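Local coordinates for Ycf54 protein (Thermosynechococcus elongatus, PDB 3HZE) that is of unproven function but, as a Ycf54 family member, probably assists the oxidative cyclase step of chlorophyll biosynthesis, at residues Y4-A9 with P52-Q57. Numbering follows the deposited sequence.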
loop_
_atom_site.group_PDB
_atom_site.type_symbol
_atom_site.label_atom_id
_atom_site.label_comp_id
_atom_site.label_asym_id
_atom_site.label_seq_id
_atom_site.Cartn_x
_atom_site.Cartn_y
_atom_site.Cartn_z
ATOM N N TYR A 4 -7.588 -3.385 -7.045
ATOM C CA TYR A 4 -6.487 -3.243 -6.103
ATOM C C TYR A 4 -6.970 -2.570 -4.825
ATOM O O TYR A 4 -7.588 -1.506 -4.873
ATOM C CB TYR A 4 -5.384 -2.401 -6.739
ATOM C CG TYR A 4 -4.750 -3.069 -7.927
ATOM C CD1 TYR A 4 -3.639 -3.891 -7.771
ATOM C CD2 TYR A 4 -5.286 -2.919 -9.207
ATOM C CE1 TYR A 4 -3.073 -4.552 -8.854
ATOM C CE2 TYR A 4 -4.722 -3.583 -10.307
ATOM C CZ TYR A 4 -3.617 -4.395 -10.118
ATOM O OH TYR A 4 -3.044 -5.048 -11.189
ATOM N N TYR A 5 -6.686 -3.189 -3.686
ATOM C CA TYR A 5 -7.079 -2.636 -2.394
ATOM C C TYR A 5 -5.812 -2.066 -1.771
ATOM O O TYR A 5 -4.712 -2.562 -2.034
ATOM C CB TYR A 5 -7.661 -3.739 -1.512
ATOM C CG TYR A 5 -8.825 -4.451 -2.159
ATOM C CD1 TYR A 5 -10.116 -3.933 -2.077
ATOM C CD2 TYR A 5 -8.630 -5.617 -2.897
ATOM C CE1 TYR A 5 -11.190 -4.562 -2.717
ATOM C CE2 TYR A 5 -9.695 -6.254 -3.547
ATOM C CZ TYR A 5 -10.972 -5.719 -3.451
ATOM O OH TYR A 5 -12.026 -6.341 -4.089
ATOM N N TYR A 6 -5.941 -1.037 -0.942
ATOM C CA TYR A 6 -4.735 -0.452 -0.370
ATOM C C TYR A 6 -4.939 0.299 0.928
ATOM O O TYR A 6 -6.040 0.754 1.230
ATOM C CB TYR A 6 -4.130 0.526 -1.381
ATOM C CG TYR A 6 -4.998 1.757 -1.589
ATOM C CD1 TYR A 6 -4.964 2.823 -0.691
ATOM C CD2 TYR A 6 -5.908 1.819 -2.644
ATOM C CE1 TYR A 6 -5.825 3.924 -0.841
ATOM C CE2 TYR A 6 -6.765 2.907 -2.803
ATOM C CZ TYR A 6 -6.718 3.953 -1.897
ATOM O OH TYR A 6 -7.570 5.020 -2.057
ATOM N N ILE A 7 -3.865 0.419 1.700
ATOM C CA ILE A 7 -3.901 1.233 2.897
ATOM C C ILE A 7 -2.888 2.328 2.551
ATOM O O ILE A 7 -1.905 2.074 1.850
ATOM C CB ILE A 7 -3.448 0.503 4.182
ATOM C CG1 ILE A 7 -2.087 -0.155 3.975
ATOM C CG2 ILE A 7 -4.529 -0.473 4.628
ATOM C CD1 ILE A 7 -1.370 -0.477 5.277
ATOM N N LEU A 8 -3.141 3.544 3.008
ATOM C CA LEU A 8 -2.243 4.651 2.729
ATOM C C LEU A 8 -1.856 5.332 4.036
ATOM O O LEU A 8 -2.706 5.560 4.883
ATOM C CB LEU A 8 -2.942 5.657 1.805
ATOM C CG LEU A 8 -2.236 6.971 1.471
ATOM C CD1 LEU A 8 -1.012 6.699 0.593
ATOM C CD2 LEU A 8 -3.228 7.889 0.742
ATOM N N ALA A 9 -0.574 5.639 4.207
ATOM C CA ALA A 9 -0.121 6.317 5.421
ATOM C C ALA A 9 1.185 7.052 5.170
ATOM O O ALA A 9 1.884 6.787 4.184
ATOM C CB ALA A 9 0.065 5.307 6.552
ATOM N N PRO A 52 -7.013 12.673 -9.832
ATOM C CA PRO A 52 -8.169 13.403 -9.308
ATOM C C PRO A 52 -9.070 12.640 -8.342
ATOM O O PRO A 52 -9.469 13.176 -7.311
ATOM C CB PRO A 52 -8.906 13.827 -10.577
ATOM C CG PRO A 52 -7.784 14.053 -11.542
ATOM C CD PRO A 52 -6.916 12.839 -11.295
ATOM N N GLN A 53 -9.388 11.392 -8.663
ATOM C CA GLN A 53 -10.268 10.599 -7.808
ATOM C C GLN A 53 -9.735 10.335 -6.397
ATOM O O GLN A 53 -10.463 9.839 -5.536
ATOM C CB GLN A 53 -10.611 9.267 -8.493
ATOM C CG GLN A 53 -9.418 8.494 -9.046
ATOM C CD GLN A 53 -9.185 8.720 -10.539
ATOM O OE1 GLN A 53 -8.974 9.847 -10.991
ATOM N NE2 GLN A 53 -9.219 7.634 -11.309
ATOM N N PHE A 54 -8.478 10.685 -6.151
ATOM C CA PHE A 54 -7.882 10.459 -4.838
ATOM C C PHE A 54 -7.522 11.768 -4.140
ATOM O O PHE A 54 -6.791 11.771 -3.153
ATOM C CB PHE A 54 -6.636 9.584 -4.996
ATOM C CG PHE A 54 -6.911 8.265 -5.666
ATOM C CD1 PHE A 54 -7.575 7.249 -4.988
ATOM C CD2 PHE A 54 -6.541 8.051 -6.987
ATOM C CE1 PHE A 54 -7.869 6.036 -5.619
ATOM C CE2 PHE A 54 -6.828 6.841 -7.630
ATOM C CZ PHE A 54 -7.494 5.833 -6.944
ATOM N N ALA A 55 -8.055 12.874 -4.653
ATOM C CA ALA A 55 -7.784 14.201 -4.106
ATOM C C ALA A 55 -8.022 14.354 -2.604
ATOM O O ALA A 55 -7.259 15.031 -1.912
ATOM C CB ALA A 55 -8.604 15.245 -4.865
ATOM N N GLU A 56 -9.083 13.736 -2.101
ATOM C CA GLU A 56 -9.412 13.844 -0.688
ATOM C C GLU A 56 -8.382 13.137 0.191
ATOM O O GLU A 56 -7.910 13.693 1.184
ATOM C CB GLU A 56 -10.811 13.268 -0.441
ATOM C CG GLU A 56 -11.552 13.896 0.728
ATOM C CD GLU A 56 -10.869 13.650 2.056
ATOM O OE1 GLU A 56 -10.724 12.467 2.434
ATOM O OE2 GLU A 56 -10.481 14.636 2.720
ATOM N N GLN A 57 -8.023 11.912 -0.179
ATOM C CA GLN A 57 -7.050 11.158 0.600
ATOM C C GLN A 57 -5.668 11.789 0.526
ATOM O O GLN A 57 -4.910 11.745 1.493
ATOM C CB GLN A 57 -6.997 9.706 0.127
ATOM C CG GLN A 57 -8.323 8.975 0.299
ATOM C CD GLN A 57 -8.156 7.474 0.353
ATOM O OE1 GLN A 57 -7.413 6.891 -0.437
ATOM N NE2 GLN A 57 -8.863 6.831 1.275
#
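Y6, on the inner strand 3-10, and Q57, in the first turn of helix 55-60, reach for each other from opposite directions. The tyrosine OH donates a very short hydrogen bond, 2.5 Å, to Q57 OE1, which lies at the ring edge in the ring plane; the amide is turned 78° from that plane. With Y6 CG set between its backbone N and carbonyl carbon (chi1 68°), the long ring projects toward the helix. Tyrosine suits this place because its ring packs among aromatic neighbours while its hydroxyl reaches the helix. Glutamine suits the other end because its amide serves two strands: OE1 accepts from Y6, NE2 bonds to the M88 carbonyl oxygen on strand 87-92. Beside this link F54, at the N-cap position, sets its ring obliquely, F54 CD1 lying 3.7 Å from Y6 OH, and F48 meets both rings. L8 adds a looser apolar touch, its CD2 4.2 Å from Q57 CB. A phenylalanine in place of Y6 would probably leave Q57 OE1 without its buried donor and the amide less firmly oriented. This is an alpha+beta fold, a short helix packing on one face of a four-stranded antiparallel sheet and helix 73-83 on the other.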